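Local coordinates for pyruvate kinase (Pseudomonas aeruginosa, PDB 6QXL), which probably catalyses the last step of glycolysis, passing a phosphoryl group from phosphoenolpyruvate to ADP to give pyruvate and ATP, at residues Gly249-Gly252 and Val253-Asp257; Val261-Gln264 and Lys265-Leu269; Ile424-Pro428 and Ala429-Ala433. All coordinates share one frame; numbering follows the deposited sequence.

In the fold
Contacts 1 and 2 lie in the barrel domain and follow each other along the chain, on helix 248-255 and helix 260-273. Their centres are about 14 Å apart. They touch where Leu251 and Ile255 pack on Ile263, and both reach the second subunit. The two helices come after barrel strand 243-247, and the second leads into strand 277-281. Contact 1 carries part of the magnesium site. Contact 3 comes last, in the alpha/beta domain, after strand 421-425, an outermost strand of a mixed sheet. Its centre is about 48 Å from that of contact 1 and about 40 Å from that of contact 2. The nearby glucose-6-phosphate site, consistent with an allosteric one, thus lies far from the magnesium site.

Contact 1 of 3, residues Gly249-Gly252 and Val253-Asp257; sequences GDLG and VEIGD. With MG (magnesium ion), chain N.
Ile255 has a chi1 of 68°, which turns CG1 in over the backbone and onto the carbonyl of Leu251. CG1 comes within 3.2 Å of Leu251 O. From there CD1 runs on to the side chain of Leu251 and crosses it at a slant, 3.9 Å from Leu251 CG. The same carbonyl takes the backbone bond from one turn on: Ile255 N is 2.9 Å from Leu251 O, with an N-H...O angle of 158°. Glu254 N bonds to Asp250 O over a longer 3.1 Å. The bonds from Val253 N to Gly249 O and from Gly256 N to Gly252 O are weak. Gly256, just past the helix, has positive phi; at its backbone angles a CB would jam against the carbonyl O of Ile255.

This is the short extra helix that follows the sixth strand of the TIM barrel, ahead of the main helix 260-273. Its first turn lies at the active site. Asp250 OD2 binds magnesium at 2.3 Å, with Glu223 and a water on the same ion. A malonate ion, probably from the crystallisation liquor, accepts hydrogen bonds from Gly249 N and Asp250 N.

Glu254 forms a salt bridge with Arg224 and hydrogen bonds with Asn161 and Ala225 N. In the second subunit, Arg334 forms a salt bridge with Asp257, while Arg296 packs on Val253 and hydrogen-bonds Gly249 O, the acceptor of the weak Val253 bond.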
ATOM      1  N   GLY A 249      18.873 -30.286   0.040  1.00 38.64           N
ATOM      2  CA  GLY A 249      19.574 -31.388   0.700  1.00 35.70           C
ATOM      3  C   GLY A 249      20.851 -30.902   1.386  1.00 37.02           C
ATOM      4  O   GLY A 249      20.933 -30.839   2.614  1.00 36.56           O
ATOM      5  N   ASP A 250      21.834 -30.516   0.607  1.00 33.97           N
ATOM      6  CA  ASP A 250      23.084 -30.073   1.192  1.00 35.66           C
ATOM      7  C   ASP A 250      22.927 -28.770   1.966  1.00 38.71           C
ATOM      8  O   ASP A 250      23.554 -28.604   3.024  1.00 39.15           O
ATOM      9  CB  ASP A 250      24.190 -29.949   0.145  1.00 42.81           C
ATOM     10  CG  ASP A 250      24.750 -31.301  -0.267  1.00 51.49           C
ATOM     11  OD1 ASP A 250      25.171 -32.045   0.642  1.00 58.29           O
ATOM     12  OD2 ASP A 250      24.812 -31.583  -1.495  1.00 55.01           O
ATOM     13  N   LEU A 251      22.076 -27.862   1.483  1.00 40.80           N
ATOM     14  CA  LEU A 251      21.891 -26.591   2.166  1.00 37.43           C
ATOM     15  C   LEU A 251      21.325 -26.796   3.566  1.00 36.82           C
ATOM     16  O   LEU A 251      21.761 -26.149   4.521  1.00 36.41           O
ATOM     17  CB  LEU A 251      20.994 -25.657   1.358  1.00 38.81           C
ATOM     18  CG  LEU A 251      20.808 -24.239   1.917  1.00 38.12           C
ATOM     19  CD1 LEU A 251      22.094 -23.427   1.973  1.00 37.46           C
ATOM     20  CD2 LEU A 251      19.797 -23.527   1.046  1.00 38.75           C
ATOM     21  N   GLY A 252      20.361 -27.711   3.688  1.00 38.08           N
ATOM     22  CA  GLY A 252      19.748 -27.994   4.983  1.00 36.24           C
ATOM     23  C   GLY A 252      20.752 -28.553   5.985  1.00 35.18           C
ATOM     24  O   GLY A 252      20.706 -28.229   7.152  1.00 30.91           O
ATOM     25  N   VAL A 253      21.668 -29.390   5.520  1.00 37.38           N
ATOM     26  CA  VAL A 253      22.727 -29.880   6.373  1.00 36.31           C
ATOM     27  C   VAL A 253      23.596 -28.716   6.858  1.00 37.57           C
ATOM     28  O   VAL A 253      23.937 -28.628   8.042  1.00 40.82           O
ATOM     29  CB  VAL A 253      23.569 -30.933   5.646  1.00 35.92           C
ATOM     30  CG1 VAL A 253      24.828 -31.262   6.434  1.00 37.68           C
ATOM     31  CG2 VAL A 253      22.780 -32.199   5.414  1.00 34.85           C
ATOM     32  N   GLU A 254      23.940 -27.807   5.946  1.00 40.41           N
ATOM     33  CA  GLU A 254      24.877 -26.737   6.273  1.00 44.58           C
ATOM     34  C   GLU A 254      24.261 -25.640   7.209  1.00 40.95           C
ATOM     35  O   GLU A 254      24.971 -25.107   8.001  1.00 40.05           O
ATOM     36  CB  GLU A 254      25.484 -26.157   4.987  1.00 46.34           C
ATOM     37  CG  GLU A 254      26.781 -27.102   4.757  1.00 45.45           C
ATOM     38  CD  GLU A 254      27.816 -26.517   3.981  1.00 49.29           C
ATOM     39  OE1 GLU A 254      28.492 -27.158   3.186  1.00 54.46           O
ATOM     40  OE2 GLU A 254      28.096 -25.292   4.068  1.00 48.27           O
ATOM     41  N   ILE A 255      23.008 -25.302   6.995  1.00 40.51           N
ATOM     42  CA  ILE A 255      22.390 -24.233   7.801  1.00 37.50           C
ATOM     43  C   ILE A 255      21.281 -24.693   8.733  1.00 34.98           C
ATOM     44  O   ILE A 255      20.788 -23.896   9.503  1.00 36.52           O
ATOM     45  CB  ILE A 255      21.846 -23.082   6.918  1.00 37.53           C
ATOM     46  CG1 ILE A 255      20.648 -23.537   6.084  1.00 36.65           C
ATOM     47  CG2 ILE A 255      22.933 -22.567   6.020  1.00 35.34           C
ATOM     48  CD1 ILE A 255      19.990 -22.434   5.280  1.00 40.68           C
ATOM     49  N   GLY A 256      20.888 -25.957   8.634  1.00 35.33           N
ATOM     50  CA  GLY A 256      19.788 -26.511   9.443  1.00 36.83           C
ATOM     51  C   GLY A 256      18.438 -26.439   8.758  1.00 40.33           C
ATOM     52  O   GLY A 256      18.083 -25.430   8.167  1.00 42.42           O
ATOM     53  N   ASP A 257      17.681 -27.518   8.807  1.00 45.40           N
ATOM     54  CA  ASP A 257      16.399 -27.557   8.103  1.00 48.29           C
ATOM     55  C   ASP A 257      15.408 -26.467   8.563  1.00 45.80           C
ATOM     56  O   ASP A 257      14.617 -25.981   7.784  1.00 46.28           O
ATOM     57  CB  ASP A 257      15.822 -28.963   7.992  1.00 54.76           C
ATOM     58  CG  ASP A 257      15.572 -29.633   9.336  1.00 64.58           C
ATOM     59  OD1 ASP A 257      15.525 -28.917  10.366  1.00 83.60           O
ATOM     60  OD2 ASP A 257      15.432 -30.903   9.373  1.00 64.06           O
TER
HETATM   61 MG    MG N 502      23.572 -31.215  -3.343  1.00 49.22          MG
HETATM   62  O   HOH W   1      23.395 -33.712  -2.725  1.00 61.79           O

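Contact 2 of 3, residues Val261-Gln264 and Lys265-Leu269; sequences VGIQ and KKIIL
Ile267 N donates to Ile263 O over 2.8 Å, and the bond is nearly straight at 171°. The side chain of Ile267 also lies against this oxygen, with CG1 3.2 Å from Ile263 O. Its CD1 then meets the CG2 branch of Ile263 at 3.4 Å, which is tight. The two side chains cross at an angle. CG2 of Ile263 is shared between Ile267 and Leu251 of helix 248-255, while its CD1 reaches Ile255 of that helix.

Gln264 and Ile268 instead lie side by side and point the same way. Gln264 is fully extended as far as its amide (chi1 179°, chi2 -178°). Its CG passes 3.9 Å from Ile268 CD1. The amide reaches beyond, with OE1 hydrogen-bonded to Arg248 and NE2 weakly to Asp308. Ile268 N bonds to Gln264 O at 3.1 Å.

Lys265 runs back along the helix, with CD 3.6 Å from Val261 O. Its NZ forms a salt bridge with the same Asp308 and a hydrogen bond with Asn304 of the second subunit, while Lys266 NZ pairs with Asp231.

Ile267 rests on Val244 and Val246, and Ile268 on Val278 and Thr280, as the helix of a beta-alpha-beta crossover between neighbouring strands of a TIM barrel.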
ATOM      1  N   VAL A 261      12.962 -22.537   5.055  1.00 39.29           N
ATOM      2  CA  VAL A 261      11.796 -21.864   4.517  1.00 39.54           C
ATOM      3  C   VAL A 261      12.075 -20.417   4.138  1.00 38.58           C
ATOM      4  O   VAL A 261      11.685 -19.968   3.060  1.00 43.30           O
ATOM      5  CB  VAL A 261      10.599 -21.941   5.490  1.00 44.04           C
ATOM      6  CG1 VAL A 261      10.834 -21.119   6.771  1.00 42.65           C
ATOM      7  CG2 VAL A 261       9.324 -21.527   4.785  1.00 46.53           C
ATOM      8  N   GLY A 262      12.780 -19.699   5.004  1.00 40.91           N
ATOM      9  CA  GLY A 262      13.068 -18.296   4.769  1.00 39.66           C
ATOM     10  C   GLY A 262      14.069 -18.108   3.647  1.00 38.86           C
ATOM     11  O   GLY A 262      13.930 -17.178   2.839  1.00 40.80           O
ATOM     12  N   ILE A 263      15.052 -18.993   3.591  1.00 37.78           N
ATOM     13  CA  ILE A 263      16.115 -18.891   2.617  1.00 41.71           C
ATOM     14  C   ILE A 263      15.616 -19.316   1.215  1.00 40.11           C
ATOM     15  O   ILE A 263      15.971 -18.685   0.220  1.00 36.56           O
ATOM     16  CB  ILE A 263      17.365 -19.678   3.060  1.00 45.40           C
ATOM     17  CG1 ILE A 263      18.086 -18.958   4.193  1.00 55.26           C
ATOM     18  CG2 ILE A 263      18.356 -19.936   1.932  1.00 47.75           C
ATOM     19  CD1 ILE A 263      17.664 -19.291   5.607  1.00 61.97           C
ATOM     20  N   GLN A 264      14.785 -20.353   1.139  1.00 38.51           N
ATOM     21  CA  GLN A 264      14.193 -20.703  -0.130  1.00 37.50           C
ATOM     22  C   GLN A 264      13.498 -19.490  -0.739  1.00 35.37           C
ATOM     23  O   GLN A 264      13.696 -19.166  -1.911  1.00 36.09           O
ATOM     24  CB  GLN A 264      13.204 -21.866  -0.015  1.00 40.11           C
ATOM     25  CG  GLN A 264      12.556 -22.237  -1.348  1.00 38.49           C
ATOM     26  CD  GLN A 264      11.549 -23.359  -1.223  1.00 37.09           C
ATOM     27  OE1 GLN A 264      11.849 -24.430  -0.734  1.00 44.12           O
ATOM     28  NE2 GLN A 264      10.348 -23.134  -1.724  1.00 39.58           N
ATOM     29  N   LYS A 265      12.716 -18.794   0.077  1.00 35.13           N
ATOM     30  CA  LYS A 265      11.981 -17.640  -0.412  1.00 32.78           C
ATOM     31  C   LYS A 265      12.906 -16.497  -0.799  1.00 33.15           C
ATOM     32  O   LYS A 265      12.673 -15.844  -1.832  1.00 35.60           O
ATOM     33  CB  LYS A 265      10.926 -17.204   0.592  1.00 30.92           C
ATOM     34  CG  LYS A 265       9.669 -18.066   0.524  1.00 31.48           C
ATOM     35  CD  LYS A 265       8.905 -18.130   1.828  1.00 36.68           C
ATOM     36  CE  LYS A 265       7.412 -18.502   1.651  1.00 37.54           C
ATOM     37  NZ  LYS A 265       7.171 -19.922   1.225  1.00 34.31           N
ATOM     38  N   LYS A 266      13.965 -16.284  -0.021  1.00 34.17           N
ATOM     39  CA  LYS A 266      14.900 -15.231  -0.343  1.00 38.12           C
ATOM     40  C   LYS A 266      15.630 -15.510  -1.647  1.00 39.31           C
ATOM     41  O   LYS A 266      15.708 -14.644  -2.524  1.00 39.31           O
ATOM     42  CB  LYS A 266      15.901 -15.017   0.809  1.00 40.95           C
ATOM     43  CG  LYS A 266      16.857 -13.836   0.586  1.00 47.06           C
ATOM     44  CD  LYS A 266      17.038 -12.885   1.824  1.00 53.54           C
ATOM     45  CE  LYS A 266      17.989 -13.337   2.905  1.00 56.41           C
ATOM     46  NZ  LYS A 266      18.179 -12.138   3.742  1.00 63.24           N
ATOM     47  N   ILE A 267      16.117 -16.738  -1.803  1.00 37.41           N
ATOM     48  CA  ILE A 267      16.867 -17.093  -2.999  1.00 35.02           C
ATOM     49  C   ILE A 267      16.003 -16.881  -4.251  1.00 32.24           C
ATOM     50  O   ILE A 267      16.451 -16.285  -5.219  1.00 27.54           O
ATOM     51  CB  ILE A 267      17.358 -18.541  -2.935  1.00 35.92           C
ATOM     52  CG1 ILE A 267      18.403 -18.724  -1.838  1.00 37.74           C
ATOM     53  CG2 ILE A 267      17.949 -18.957  -4.273  1.00 35.71           C
ATOM     54  CD1 ILE A 267      18.593 -20.166  -1.416  1.00 37.38           C
ATOM     55  N   ILE A 268      14.768 -17.365  -4.224  1.00 31.71           N
ATOM     56  CA  ILE A 268      13.899 -17.239  -5.379  1.00 29.96           C
ATOM     57  C   ILE A 268      13.693 -15.770  -5.715  1.00 31.60           C
ATOM     58  O   ILE A 268      13.845 -15.362  -6.867  1.00 35.62           O
ATOM     59  CB  ILE A 268      12.557 -17.937  -5.131  1.00 30.82           C
ATOM     60  CG1 ILE A 268      12.759 -19.439  -5.118  1.00 28.32           C
ATOM     61  CG2 ILE A 268      11.540 -17.546  -6.188  1.00 32.95           C
ATOM     62  CD1 ILE A 268      11.601 -20.207  -4.522  1.00 29.05           C
ATOM     63  N   LEU A 269      13.369 -14.972  -4.707  1.00 35.60           N
ATOM     64  CA  LEU A 269      13.108 -13.561  -4.927  1.00 34.59           C
ATOM     65  C   LEU A 269      14.350 -12.823  -5.441  1.00 34.24           C
ATOM     66  O   LEU A 269      14.281 -12.082  -6.419  1.00 34.13           O
ATOM     67  CB  LEU A 269      12.602 -12.922  -3.651  1.00 39.56           C
ATOM     68  CG  LEU A 269      12.264 -11.429  -3.742  1.00 44.38           C
ATOM     69  CD1 LEU A 269      11.001 -11.187  -4.595  1.00 45.64           C
ATOM     70  CD2 LEU A 269      12.119 -10.846  -2.347  1.00 39.90           C
TER

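Contact 3 of 3, residues Ile424-Pro428 and Ala429-Ala433; sequences IPFDP and AALPA
Asp427 lies alongside Ala429 and Ala430, with one carboxylate oxygen near each. Its CG is anti to the backbone N (chi1 -167°), which carries the carboxylate forward over the turn. OD1 is 3.4 Å from Ala429 N and accepts a weak bond, bent to 125°. OD2 is 3.8 Å from Ala430 CB. The carbonyl of Asp427 accepts a second weak bond, from Ala430 N. With Pro428 between them, these bonds have the pattern of an Asx-Pro turn, loosely formed.

A second turn overlaps the first. Leu431 N lies 3.1 Å from Pro428 O and bonds to it from above the carbonyl plane, 53° out. Leu431 CB is 3.5 Å from the same oxygen.

The Leu431 side chain reaches back to the Phe426 ring. CD1 meets CZ obliquely at 4.3 Å, so the touch is loose. Phe426 also meets Tyr405 edge-to-face, and both Phe426 and Leu431 touch Ala439 of helix 436-446. The side chain of Pro428 is about 5 Å from bound glucose-6-phosphate.

The turn thus has two weak bonds to Asp427 and one sounder bond to Pro428 O. The ring nitrogen of Pro428 has no N-H to give, which leaves the donors to Ala429, Ala430 and Leu431.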
ATOM      1  N   ILE A 424       8.568 -21.566 -30.006  1.00 50.65           N
ATOM      2  CA  ILE A 424       8.018 -21.682 -31.348  1.00 53.23           C
ATOM      3  C   ILE A 424       9.178 -21.500 -32.334  1.00 52.18           C
ATOM      4  O   ILE A 424       9.680 -20.388 -32.486  1.00 43.70           O
ATOM      5  CB  ILE A 424       6.964 -20.609 -31.640  1.00 54.91           C
ATOM      6  CG1 ILE A 424       5.782 -20.691 -30.658  1.00 57.16           C
ATOM      7  CG2 ILE A 424       6.495 -20.738 -33.075  1.00 58.71           C
ATOM      8  CD1 ILE A 424       4.811 -21.802 -30.894  1.00 57.91           C
ATOM      9  N   PRO A 425       9.599 -22.580 -33.025  1.00 51.37           N
ATOM     10  CA  PRO A 425      10.708 -22.413 -33.981  1.00 49.78           C
ATOM     11  C   PRO A 425      10.253 -21.534 -35.155  1.00 46.92           C
ATOM     12  O   PRO A 425       9.108 -21.699 -35.655  1.00 41.01           O
ATOM     13  CB  PRO A 425      11.025 -23.836 -34.436  1.00 49.47           C
ATOM     14  CG  PRO A 425      10.269 -24.727 -33.522  1.00 50.78           C
ATOM     15  CD  PRO A 425       9.065 -23.946 -33.057  1.00 53.28           C
ATOM     16  N   PHE A 426      11.111 -20.589 -35.526  1.00 42.11           N
ATOM     17  CA  PHE A 426      10.730 -19.517 -36.428  1.00 46.25           C
ATOM     18  C   PHE A 426      11.965 -18.750 -36.849  1.00 44.73           C
ATOM     19  O   PHE A 426      12.847 -18.469 -36.019  1.00 49.13           O
ATOM     20  CB  PHE A 426       9.734 -18.601 -35.724  1.00 53.80           C
ATOM     21  CG  PHE A 426       9.097 -17.561 -36.598  1.00 56.58           C
ATOM     22  CD1 PHE A 426       9.663 -16.306 -36.674  1.00 54.05           C
ATOM     23  CD2 PHE A 426       7.872 -17.811 -37.255  1.00 59.63           C
ATOM     24  CE1 PHE A 426       9.065 -15.308 -37.448  1.00 52.90           C
ATOM     25  CE2 PHE A 426       7.268 -16.822 -37.991  1.00 59.97           C
ATOM     26  CZ  PHE A 426       7.836 -15.566 -38.076  1.00 56.55           C
ATOM     27  N   ASP A 427      12.041 -18.458 -38.152  1.00 52.37           N
ATOM     28  CA  ASP A 427      13.163 -17.724 -38.729  1.00 57.81           C
ATOM     29  C   ASP A 427      12.651 -16.508 -39.480  1.00 60.47           C
ATOM     30  O   ASP A 427      12.329 -16.609 -40.664  1.00 56.80           O
ATOM     31  CB  ASP A 427      14.009 -18.591 -39.670  1.00 57.64           C
ATOM     32  CG  ASP A 427      15.343 -17.932 -40.019  1.00 58.01           C
ATOM     33  OD1 ASP A 427      15.577 -16.770 -39.581  1.00 56.70           O
ATOM     34  OD2 ASP A 427      16.158 -18.577 -40.720  1.00 59.55           O
ATOM     35  N   PRO A 428      12.623 -15.341 -38.809  1.00 64.51           N
ATOM     36  CA  PRO A 428      12.097 -14.162 -39.487  1.00 68.39           C
ATOM     37  C   PRO A 428      12.991 -13.663 -40.649  1.00 65.87           C
ATOM     38  O   PRO A 428      12.449 -13.173 -41.648  1.00 84.03           O
ATOM     39  CB  PRO A 428      11.986 -13.133 -38.353  1.00 70.73           C
ATOM     40  CG  PRO A 428      13.093 -13.491 -37.433  1.00 68.25           C
ATOM     41  CD  PRO A 428      13.250 -14.988 -37.521  1.00 65.93           C
ATOM     42  N   ALA A 429      14.313 -13.810 -40.533  1.00 64.60           N
ATOM     43  CA  ALA A 429      15.253 -13.343 -41.574  1.00 63.76           C
ATOM     44  C   ALA A 429      15.019 -14.011 -42.937  1.00 69.96           C
ATOM     45  O   ALA A 429      15.222 -13.396 -43.971  1.00 64.11           O
ATOM     46  CB  ALA A 429      16.704 -13.553 -41.139  1.00 59.12           C
ATOM     47  N   ALA A 430      14.541 -15.251 -42.931  1.00 69.49           N
ATOM     48  CA  ALA A 430      14.274 -15.978 -44.163  1.00 63.41           C
ATOM     49  C   ALA A 430      12.872 -15.742 -44.702  1.00 60.62           C
ATOM     50  O   ALA A 430      12.363 -16.571 -45.430  1.00 59.17           O
ATOM     51  CB  ALA A 430      14.505 -17.467 -43.935  1.00 61.40           C
ATOM     52  N   LEU A 431      12.258 -14.606 -44.375  1.00 61.75           N
ATOM     53  CA  LEU A 431      10.941 -14.268 -44.894  1.00 64.04           C
ATOM     54  C   LEU A 431      10.937 -12.845 -45.454  1.00 62.63           C
ATOM     55  O   LEU A 431      11.759 -12.020 -45.056  1.00 60.20           O
ATOM     56  CB  LEU A 431       9.898 -14.381 -43.787  1.00 66.20           C
ATOM     57  CG  LEU A 431       9.327 -15.804 -43.583  1.00 70.42           C
ATOM     58  CD1 LEU A 431       8.436 -15.867 -42.353  1.00 70.94           C
ATOM     59  CD2 LEU A 431       8.535 -16.322 -44.757  1.00 67.30           C
ATOM     60  N   PRO A 432      10.004 -12.552 -46.363  1.00 67.69           N
ATOM     61  CA  PRO A 432       9.816 -11.150 -46.757  1.00 70.65           C
ATOM     62  C   PRO A 432       9.356 -10.293 -45.565  1.00 65.93           C
ATOM     63  O   PRO A 432       8.282 -10.555 -44.979  1.00 57.96           O
ATOM     64  CB  PRO A 432       8.728 -11.211 -47.841  1.00 75.72           C
ATOM     65  CG  PRO A 432       8.033 -12.534 -47.630  1.00 76.14           C
ATOM     66  CD  PRO A 432       9.067 -13.457 -47.054  1.00 71.03           C
ATOM     67  N   ALA A 433      10.163  -9.288 -45.214  1.00 61.59           N
ATOM     68  CA  ALA A 433       9.907  -8.451 -44.046  1.00 62.89           C
ATOM     69  C   ALA A 433       8.438  -8.129 -43.758  1.00 64.56           C
ATOM     70  O   ALA A 433       7.978  -8.212 -42.637  1.00 69.83           O
ATOM     71  CB  ALA A 433      10.732  -7.175 -44.112  1.00 61.05           C
TER